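Local coordinates for disulfide bond protein A (Staphylococcus aureus, PDB 3BCI) that probably acts as a thiol:disulfide oxidoreductase of the DsbA family, using a redox-active cysteine pair on a thioredoxin fold to introduce disulfide bonds into other proteins, at residues K32-L37 and S78-Q83; V52-L57 and K140-N145; K105-L110 and E115-I120. One frame throughout, in Å; residues are numbered along the deposited sequence.

Contact 1. Residues K32-L37 and S78-Q83; sequences KVMPKL and SFLDFQ
The side-chain amide of Q83, which faces the methyl end of M34, is gripped at both of its polar atoms: OE1 is hydrogen-bonded to the hydroxyl of Y49 and NE2 to that of Y21. Two anchors from two tyrosines hold the amide against rotation, so that OE1 stands at a defined spot 4.4 Å from M34 CE, a loose van der Waals proximity.

The closer meeting is apolar. M34 reaches across from helix 24-42, and its CE rests 3.8 Å from L80 CD2 on helix 79-88. CG of M34 stands opposite the carbonyl carbon, and the chain then turns about the CB-CG and CG-SD bonds (chi2 -51°, chi3 -71°), which curls it and presents the methyl rather than the sulfur: M34 SD remains 5.5 Å from L80 CD2. The two side chains meet at about a right angle. In L80 the CD2 branch does the touching, since CD1 continues the extended line of the chain (chi2 -178°) and passes M34 CE at 4.8 Å.

The CA atoms of M34 and L80 are 8.5 Å apart, a gap bridged by side chains alone. The helix is kinked where P35, which has no N-H, and K36 N make no bond to the turn before.

The contact joins the helix that starts just after C23 and carries C26, the CxxC helix of the thioredoxin fold, to one in the helical insertion of DsbA proteins. Between 32-37 and 78-83 it is carried by M34, with just 73 Å² buried; R38 and I42, packing on L80, complete the helix-helix meeting. The amide of Q83 turns to the tyrosines, while the R38-D81 salt bridge ties the two helices together beside the apolar contact.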
loop_
_atom_site.group_PDB
_atom_site.type_symbol
_atom_site.label_atom_id
_atom_site.label_comp_id
_atom_site.label_asym_id
_atom_site.label_seq_id
_atom_site.Cartn_x
_atom_site.Cartn_y
_atom_site.Cartn_z
ATOM N N LYS A 32 1.047 13.695 0.529
ATOM C CA LYS A 32 1.669 14.572 1.516
ATOM C C LYS A 32 2.841 13.992 2.302
ATOM O O LYS A 32 3.799 14.700 2.619
ATOM C CB LYS A 32 0.612 15.039 2.518
ATOM C CG LYS A 32 -0.499 15.891 1.918
ATOM C CD LYS A 32 -1.524 16.271 2.986
ATOM C CE LYS A 32 -2.547 17.266 2.450
ATOM N NZ LYS A 32 -3.505 17.678 3.512
ATOM N N VAL A 33 2.763 12.705 2.612
ATOM C CA VAL A 33 3.781 12.059 3.435
ATOM C C VAL A 33 4.863 11.224 2.754
ATOM O O VAL A 33 6.056 11.381 3.040
ATOM C CB VAL A 33 3.088 11.163 4.492
ATOM C CG1 VAL A 33 4.120 10.379 5.283
ATOM C CG2 VAL A 33 2.224 12.017 5.412
ATOM N N MET A 34 4.442 10.329 1.871
ATOM C CA MET A 34 5.359 9.413 1.214
ATOM C C MET A 34 6.597 9.955 0.504
ATOM O O MET A 34 7.673 9.375 0.629
ATOM C CB MET A 34 4.568 8.488 0.286
ATOM C CG MET A 34 3.590 7.587 1.055
ATOM S SD MET A 34 4.372 6.698 2.453
ATOM C CE MET A 34 5.351 5.537 1.595
ATOM N N PRO A 35 6.478 11.066 -0.239
ATOM C CA PRO A 35 7.682 11.565 -0.911
ATOM C C PRO A 35 8.874 11.742 0.033
ATOM O O PRO A 35 9.973 11.266 -0.246
ATOM C CB PRO A 35 7.211 12.884 -1.518
ATOM C CG PRO A 35 5.786 12.587 -1.857
ATOM C CD PRO A 35 5.303 11.876 -0.604
ATOM N N LYS A 36 8.653 12.416 1.156
ATOM C CA LYS A 36 9.719 12.643 2.126
ATOM C C LYS A 36 10.030 11.422 2.978
ATOM O O LYS A 36 11.192 11.158 3.276
ATOM C CB LYS A 36 9.364 13.805 3.052
ATOM C CG LYS A 36 9.475 15.165 2.411
ATOM C CD LYS A 36 9.079 16.244 3.401
ATOM C CE LYS A 36 9.027 17.600 2.735
ATOM N NZ LYS A 36 8.543 18.647 3.673
ATOM N N LEU A 37 8.998 10.685 3.379
ATOM C CA LEU A 37 9.205 9.497 4.202
ATOM C C LEU A 37 10.055 8.497 3.422
ATOM O O LEU A 37 10.964 7.873 3.963
ATOM C CB LEU A 37 7.863 8.857 4.572
ATOM C CG LEU A 37 7.939 7.725 5.598
ATOM C CD1 LEU A 37 8.468 8.286 6.920
ATOM C CD2 LEU A 37 6.557 7.099 5.793
ATOM N N SER A 78 9.983 -1.452 -6.877
ATOM C CA SER A 78 9.011 -0.710 -7.681
ATOM C C SER A 78 7.704 -0.497 -6.917
ATOM O O SER A 78 6.807 0.186 -7.400
ATOM C CB SER A 78 8.679 -1.476 -8.971
ATOM O OG SER A 78 9.823 -1.696 -9.766
ATOM N N PHE A 79 7.598 -1.087 -5.733
ATOM C CA PHE A 79 6.376 -0.994 -4.938
ATOM C C PHE A 79 5.896 0.422 -4.620
ATOM O O PHE A 79 4.721 0.738 -4.825
ATOM C CB PHE A 79 6.533 -1.789 -3.638
ATOM C CG PHE A 79 5.301 -1.778 -2.769
ATOM C CD1 PHE A 79 4.111 -2.345 -3.217
ATOM C CD2 PHE A 79 5.325 -1.175 -1.516
ATOM C CE1 PHE A 79 2.956 -2.307 -2.426
ATOM C CE2 PHE A 79 4.183 -1.131 -0.719
ATOM C CZ PHE A 79 2.995 -1.697 -1.172
ATOM N N LEU A 80 6.786 1.276 -4.119
ATOM C CA LEU A 80 6.383 2.635 -3.781
ATOM C C LEU A 80 5.919 3.441 -4.993
ATOM O O LEU A 80 5.018 4.274 -4.877
ATOM C CB LEU A 80 7.513 3.358 -3.037
ATOM C CG LEU A 80 7.762 2.760 -1.643
ATOM C CD1 LEU A 80 8.864 3.538 -0.933
ATOM C CD2 LEU A 80 6.473 2.804 -0.823
ATOM N N ASP A 81 6.517 3.201 -6.158
ATOM C CA ASP A 81 6.091 3.918 -7.354
ATOM C C ASP A 81 4.703 3.424 -7.728
ATOM O O ASP A 81 3.837 4.203 -8.126
ATOM C CB ASP A 81 7.031 3.664 -8.537
ATOM C CG ASP A 81 8.382 4.316 -8.363
ATOM O OD1 ASP A 81 8.464 5.389 -7.728
ATOM O OD2 ASP A 81 9.365 3.756 -8.882
ATOM N N PHE A 82 4.507 2.115 -7.609
ATOM C CA PHE A 82 3.222 1.509 -7.933
ATOM C C PHE A 82 2.135 2.117 -7.053
ATOM O O PHE A 82 1.069 2.503 -7.529
ATOM C CB PHE A 82 3.272 -0.000 -7.689
ATOM C CG PHE A 82 2.001 -0.708 -8.061
ATOM C CD1 PHE A 82 1.669 -0.901 -9.393
ATOM C CD2 PHE A 82 1.109 -1.129 -7.077
ATOM C CE1 PHE A 82 0.468 -1.500 -9.743
ATOM C CE2 PHE A 82 -0.096 -1.729 -7.416
ATOM C CZ PHE A 82 -0.418 -1.913 -8.753
ATOM N N GLN A 83 2.423 2.194 -5.761
ATOM C CA GLN A 83 1.490 2.728 -4.791
ATOM C C GLN A 83 1.149 4.181 -5.116
ATOM O O GLN A 83 -0.023 4.559 -5.174
ATOM C CB GLN A 83 2.109 2.599 -3.398
ATOM C CG GLN A 83 1.164 2.819 -2.257
ATOM C CD GLN A 83 1.688 2.221 -0.968
ATOM O OE1 GLN A 83 2.747 2.609 -0.475
ATOM N NE2 GLN A 83 0.948 1.262 -0.420
#

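Contact 2. Residues V52-L57 and K140-N145; sequences VNLAFL and KIAKDN
V52 lays its CG1 against the helix, 4.1 Å from CG2 of I141 and equally near that residue's CB, the two branched side chains crossing at a slant. CG1 lies trans to the backbone N (chi1 -179°), the placement that sends it toward the helix; it also comes within 4.4 Å of A142 CB. N53 turns its side chain the other way. Its OD1 accepts A55 N at 2.8 Å, an Asx turn that bends the chain just as strand 48-53 ends, while its backbone N is hydrogen-bonded to D138 OD2, one turn earlier in helix 130-144.

L54 brings the tightest meeting: its CG and CD1 both sit 3.6 Å from A142 CB, so that the CG-CD1 bond lies over that methyl. The small alanine allows a CA separation of 6.5 Å between L54 and A142. At A55 the backbone is left-handed (phi 40°, psi 58°), and the chain then swings away from the helix.

The helix closes just past the contact. I141 O takes N145 N at 3.0 Å and N145 ND2 at 2.8 Å, from opposite faces of its carbonyl plane, and K140 NZ forms a salt bridge with D144 OD2 on the outer side.

Across the interface itself the chemistry is wholly aliphatic. It fixes the end of an outer strand of the thioredoxin sheet to the helix that leads from the helical insertion back to the sheet, with L54 near, though not touching, the redox cysteines C23 and C26.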
loop_
_atom_site.group_PDB
_atom_site.type_symbol
_atom_site.label_atom_id
_atom_site.label_comp_id
_atom_site.label_asym_id
_atom_site.label_seq_id
_atom_site.Cartn_x
_atom_site.Cartn_y
_atom_site.Cartn_z
ATOM N N VAL A 52 -1.079 -1.780 5.146
ATOM C CA VAL A 52 -2.100 -2.786 5.427
ATOM C C VAL A 52 -3.397 -2.272 4.821
ATOM O O VAL A 52 -3.954 -1.278 5.285
ATOM C CB VAL A 52 -2.291 -3.003 6.946
ATOM C CG1 VAL A 52 -3.344 -4.078 7.187
ATOM C CG2 VAL A 52 -0.969 -3.412 7.587
ATOM N N ASN A 53 -3.865 -2.961 3.786
ATOM C CA ASN A 53 -5.069 -2.577 3.054
ATOM C C ASN A 53 -6.330 -3.227 3.615
ATOM O O ASN A 53 -6.498 -4.442 3.524
ATOM C CB ASN A 53 -4.902 -2.982 1.591
ATOM C CG ASN A 53 -5.878 -2.288 0.674
ATOM O OD1 ASN A 53 -7.040 -2.070 1.026
ATOM N ND2 ASN A 53 -5.415 -1.951 -0.528
ATOM N N LEU A 54 -7.222 -2.423 4.184
ATOM C CA LEU A 54 -8.461 -2.964 4.739
ATOM C C LEU A 54 -9.440 -3.444 3.659
ATOM O O LEU A 54 -10.381 -4.177 3.960
ATOM C CB LEU A 54 -9.149 -1.927 5.646
ATOM C CG LEU A 54 -8.651 -1.825 7.093
ATOM C CD1 LEU A 54 -7.262 -1.192 7.131
ATOM C CD2 LEU A 54 -9.635 -0.993 7.916
ATOM N N ALA A 55 -9.210 -3.036 2.412
ATOM C CA ALA A 55 -10.063 -3.424 1.279
ATOM C C ALA A 55 -11.532 -3.408 1.685
ATOM O O ALA A 55 -12.226 -4.415 1.557
ATOM C CB ALA A 55 -9.674 -4.819 0.789
ATOM N N PHE A 56 -12.003 -2.258 2.151
ATOM C CA PHE A 56 -13.374 -2.133 2.631
ATOM C C PHE A 56 -14.295 -1.237 1.816
ATOM O O PHE A 56 -15.462 -1.082 2.168
ATOM C CB PHE A 56 -13.350 -1.620 4.074
ATOM C CG PHE A 56 -12.927 -0.178 4.199
ATOM C CD1 PHE A 56 -13.874 0.828 4.379
ATOM C CD2 PHE A 56 -11.585 0.179 4.117
ATOM C CE1 PHE A 56 -13.489 2.171 4.479
ATOM C CE2 PHE A 56 -11.190 1.518 4.214
ATOM C CZ PHE A 56 -12.143 2.515 4.395
ATOM N N LEU A 57 -13.793 -0.653 0.732
ATOM C CA LEU A 57 -14.615 0.248 -0.066
ATOM C C LEU A 57 -15.162 -0.309 -1.382
ATOM O O LEU A 57 -15.308 0.425 -2.359
ATOM C CB LEU A 57 -13.833 1.538 -0.324
ATOM C CG LEU A 57 -13.579 2.344 0.957
ATOM C CD1 LEU A 57 -12.677 3.535 0.666
ATOM C CD2 LEU A 57 -14.922 2.814 1.532
ATOM N N LYS A 140 -7.363 -9.225 8.245
ATOM C CA LYS A 140 -7.266 -9.851 9.558
ATOM C C LYS A 140 -6.322 -9.034 10.448
ATOM O O LYS A 140 -6.569 -8.863 11.643
ATOM C CB LYS A 140 -6.746 -11.285 9.417
ATOM C CG LYS A 140 -6.633 -12.043 10.730
ATOM C CD LYS A 140 -6.133 -13.459 10.510
ATOM C CE LYS A 140 -6.017 -14.212 11.822
ATOM N NZ LYS A 140 -5.056 -13.555 12.750
ATOM N N ILE A 141 -5.238 -8.534 9.864
ATOM C CA ILE A 141 -4.281 -7.736 10.623
ATOM C C ILE A 141 -4.969 -6.491 11.184
ATOM O O ILE A 141 -4.849 -6.186 12.372
ATOM C CB ILE A 141 -3.082 -7.313 9.739
ATOM C CG1 ILE A 141 -2.252 -8.549 9.372
ATOM C CG2 ILE A 141 -2.223 -6.279 10.474
ATOM C CD1 ILE A 141 -1.124 -8.272 8.379
ATOM N N ALA A 142 -5.701 -5.784 10.329
ATOM C CA ALA A 142 -6.406 -4.575 10.739
ATOM C C ALA A 142 -7.449 -4.866 11.813
ATOM O O ALA A 142 -7.653 -4.067 12.729
ATOM C CB ALA A 142 -7.071 -3.927 9.531
ATOM N N LYS A 143 -8.118 -6.007 11.695
ATOM C CA LYS A 143 -9.135 -6.379 12.667
ATOM C C LYS A 143 -8.501 -6.732 14.015
ATOM O O LYS A 143 -8.916 -6.219 15.054
ATOM C CB LYS A 143 -9.950 -7.564 12.147
ATOM C CG LYS A 143 -11.060 -8.009 13.088
ATOM C CD LYS A 143 -11.814 -9.210 12.533
ATOM C CE LYS A 143 -12.921 -9.648 13.479
ATOM N NZ LYS A 143 -13.632 -10.862 12.986
ATOM N N ASP A 144 -7.497 -7.602 13.995
ATOM C CA ASP A 144 -6.824 -8.018 15.221
ATOM C C ASP A 144 -6.153 -6.853 15.940
ATOM O O ASP A 144 -6.033 -6.869 17.166
ATOM C CB ASP A 144 -5.794 -9.112 14.916
ATOM C CG ASP A 144 -6.436 -10.388 14.397
ATOM O OD1 ASP A 144 -7.674 -10.404 14.227
ATOM O OD2 ASP A 144 -5.706 -11.374 14.158
ATOM N N ASN A 145 -5.724 -5.843 15.186
ATOM C CA ASN A 145 -5.079 -4.673 15.778
ATOM C C ASN A 145 -6.106 -3.615 16.162
ATOM O O ASN A 145 -5.753 -2.503 16.564
ATOM C CB ASN A 145 -4.050 -4.080 14.810
ATOM C CG ASN A 145 -2.724 -4.823 14.840
ATOM O OD1 ASN A 145 -1.936 -4.670 15.771
ATOM N ND2 ASN A 145 -2.480 -5.641 13.826
#

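Contact 3. Residues K105-L110 and E115-I120; sequences KHIKQL and ETENKI
Helices 100-108 and 114-125 form a hairpin joined by a very short connection, and their backbones come nearest at K108 and E117, whose CA atoms lie 6.7 Å apart. E117 extends fully from the second helix, CG opposite its own backbone N (chi1 175°), and lays its carboxylate across the aliphatic part of K108 at about a right angle: OE2 and CD are each 3.5 Å from K108 CG. The charges stay apart, with K108 NZ 4.9 Å from E117 OE2, so any attraction is probably long-range. E117 OE1 instead accepts from a water that also donates to I107 O at 2.9 Å, tying the carboxylate to that carbonyl. A second water bridge, to K108 O, is less certain, because its contact with OE1 is unusually short.

On the buried side of the hairpin I107 CD1 packs against I120 CG2 at 3.8 Å, and I107 CG2 follows at 4.1 Å from that same methyl. Beyond this pair, I107 also meets I121 and Y124 farther along helix 114-125 and F82 of helix 79-88, while I120 lies on A70 and Y74 of helix 61-74; the hairpin is thereby seated on both of the preceding helices.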
loop_
_atom_site.group_PDB
_atom_site.type_symbol
_atom_site.label_atom_id
_atom_site.label_comp_id
_atom_site.label_asym_id
_atom_site.label_seq_id
_atom_site.Cartn_x
_atom_site.Cartn_y
_atom_site.Cartn_z
ATOM N N LYS A 105 -2.612 -2.455 -16.526
ATOM C CA LYS A 105 -2.046 -1.264 -17.147
ATOM C C LYS A 105 -1.029 -0.620 -16.206
ATOM O O LYS A 105 0.048 -0.198 -16.624
ATOM C CB LYS A 105 -3.160 -0.266 -17.474
ATOM C CG LYS A 105 -2.676 1.058 -18.049
ATOM C CD LYS A 105 -3.845 1.913 -18.533
ATOM C CE LYS A 105 -4.732 2.383 -17.389
ATOM N NZ LYS A 105 -4.057 3.407 -16.553
ATOM N N HIS A 106 -1.369 -0.545 -14.927
ATOM C CA HIS A 106 -0.456 0.053 -13.962
ATOM C C HIS A 106 0.787 -0.802 -13.737
ATOM O O HIS A 106 1.892 -0.281 -13.573
ATOM C CB HIS A 106 -1.193 0.316 -12.651
ATOM C CG HIS A 106 -1.978 1.590 -12.662
ATOM N ND1 HIS A 106 -1.740 2.616 -11.774
ATOM C CD2 HIS A 106 -2.954 2.027 -13.493
ATOM C CE1 HIS A 106 -2.536 3.634 -12.058
ATOM N NE2 HIS A 106 -3.282 3.302 -13.095
ATOM N N ILE A 107 0.619 -2.119 -13.747
ATOM C CA ILE A 107 1.759 -3.006 -13.564
ATOM C C ILE A 107 2.725 -2.830 -14.740
ATOM O O ILE A 107 3.941 -2.768 -14.557
ATOM C CB ILE A 107 1.305 -4.483 -13.468
ATOM C CG1 ILE A 107 0.475 -4.678 -12.192
ATOM C CG2 ILE A 107 2.522 -5.414 -13.461
ATOM C CD1 ILE A 107 -0.245 -6.015 -12.105
ATOM N N LYS A 108 2.184 -2.730 -15.949
ATOM C CA LYS A 108 3.026 -2.558 -17.128
ATOM C C LYS A 108 3.715 -1.192 -17.130
ATOM O O LYS A 108 4.786 -1.033 -17.715
ATOM C CB LYS A 108 2.195 -2.742 -18.405
ATOM C CG LYS A 108 1.658 -4.161 -18.575
ATOM C CD LYS A 108 0.864 -4.321 -19.861
ATOM C CE LYS A 108 0.378 -5.752 -20.025
ATOM N NZ LYS A 108 -0.442 -5.909 -21.258
ATOM N N GLN A 109 3.104 -0.210 -16.472
ATOM C CA GLN A 109 3.689 1.130 -16.396
ATOM C C GLN A 109 4.969 1.133 -15.569
ATOM O O GLN A 109 5.723 2.104 -15.590
ATOM C CB GLN A 109 2.703 2.127 -15.779
ATOM C CG GLN A 109 1.584 2.566 -16.701
ATOM C CD GLN A 109 0.557 3.438 -15.998
ATOM O OE1 GLN A 109 -0.436 3.844 -16.597
ATOM N NE2 GLN A 109 0.792 3.727 -14.723
ATOM N N LEU A 110 5.207 0.057 -14.824
ATOM C CA LEU A 110 6.417 -0.034 -14.008
ATOM C C LEU A 110 7.631 -0.359 -14.885
ATOM O O LEU A 110 8.779 -0.138 -14.492
ATOM C CB LEU A 110 6.253 -1.109 -12.933
ATOM C CG LEU A 110 5.132 -0.885 -11.912
ATOM C CD1 LEU A 110 5.086 -2.050 -10.935
ATOM C CD2 LEU A 110 5.365 0.423 -11.172
ATOM N N GLU A 115 9.044 -11.078 -18.180
ATOM C CA GLU A 115 8.676 -12.219 -17.347
ATOM C C GLU A 115 8.267 -11.849 -15.919
ATOM O O GLU A 115 7.400 -12.491 -15.342
ATOM C CB GLU A 115 9.807 -13.255 -17.320
ATOM C CG GLU A 115 10.062 -13.959 -18.665
ATOM C CD GLU A 115 8.808 -14.605 -19.265
ATOM O OE1 GLU A 115 7.919 -15.033 -18.495
ATOM O OE2 GLU A 115 8.720 -14.704 -20.511
ATOM N N THR A 116 8.885 -10.822 -15.347
ATOM C CA THR A 116 8.529 -10.410 -13.990
ATOM C C THR A 116 7.115 -9.838 -14.042
ATOM O O THR A 116 6.280 -10.112 -13.187
ATOM C CB THR A 116 9.508 -9.345 -13.461
ATOM O OG1 THR A 116 10.814 -9.925 -13.348
ATOM C CG2 THR A 116 9.066 -8.837 -12.093
ATOM N N GLU A 117 6.866 -9.049 -15.076
ATOM C CA GLU A 117 5.569 -8.438 -15.312
ATOM C C GLU A 117 4.490 -9.515 -15.414
ATOM O O GLU A 117 3.460 -9.428 -14.751
ATOM C CB GLU A 117 5.637 -7.631 -16.605
ATOM C CG GLU A 117 4.333 -7.012 -17.065
ATOM C CD GLU A 117 4.522 -6.218 -18.340
ATOM O OE1 GLU A 117 5.217 -5.185 -18.300
ATOM O OE2 GLU A 117 3.991 -6.631 -19.387
ATOM N N ASN A 118 4.739 -10.534 -16.235
ATOM C CA ASN A 118 3.781 -11.625 -16.419
ATOM C C ASN A 118 3.548 -12.382 -15.122
ATOM O O ASN A 118 2.425 -12.789 -14.824
ATOM C CB ASN A 118 4.267 -12.617 -17.488
ATOM C CG ASN A 118 4.297 -12.011 -18.874
ATOM O OD1 ASN A 118 3.581 -11.054 -19.154
ATOM N ND2 ASN A 118 5.116 -12.576 -19.755
ATOM N N LYS A 119 4.618 -12.573 -14.358
ATOM C CA LYS A 119 4.548 -13.293 -13.087
ATOM C C LYS A 119 3.639 -12.589 -12.076
ATOM O O LYS A 119 2.854 -13.228 -11.376
ATOM C CB LYS A 119 5.961 -13.442 -12.515
ATOM C CG LYS A 119 6.046 -14.154 -11.178
ATOM C CD LYS A 119 7.503 -14.373 -10.783
ATOM C CE LYS A 119 8.275 -13.058 -10.726
ATOM N NZ LYS A 119 9.720 -13.275 -10.436
ATOM N N ILE A 120 3.747 -11.267 -12.009
ATOM C CA ILE A 120 2.934 -10.466 -11.098
ATOM C C ILE A 120 1.461 -10.502 -11.495
ATOM O O ILE A 120 0.583 -10.710 -10.652
ATOM C CB ILE A 120 3.417 -8.999 -11.096
ATOM C CG1 ILE A 120 4.792 -8.915 -10.422
ATOM C CG2 ILE A 120 2.387 -8.097 -10.411
ATOM C CD1 ILE A 120 5.477 -7.563 -10.579
HETATM O O HOH W 1 6.131 -4.052 -15.905
HETATM O O HOH W 2 5.640 -3.006 -19.533
#

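Overall arrangement
Contacts 1 and 2 lie on opposite sides of the chain's centre, 20 Å apart between centres, and their segments alternate along the chain: 32-37, 52-57, 78-83, then 140-145. Contact 3 falls wholly between the last two of these, 18 Å from contact 1 and 25 Å from contact 2. Helix 79-88 is the bridge to contact 3, where F82 packs on H106, I107 and L110. Together they trace the DsbA plan, a thioredoxin fold interrupted by a helical insertion: contact 1 attaches a helix of the insertion to the CxxC helix, contact 2 fixes an outer strand to the helix that returns to the sheet, and contact 3 lies within the insertion.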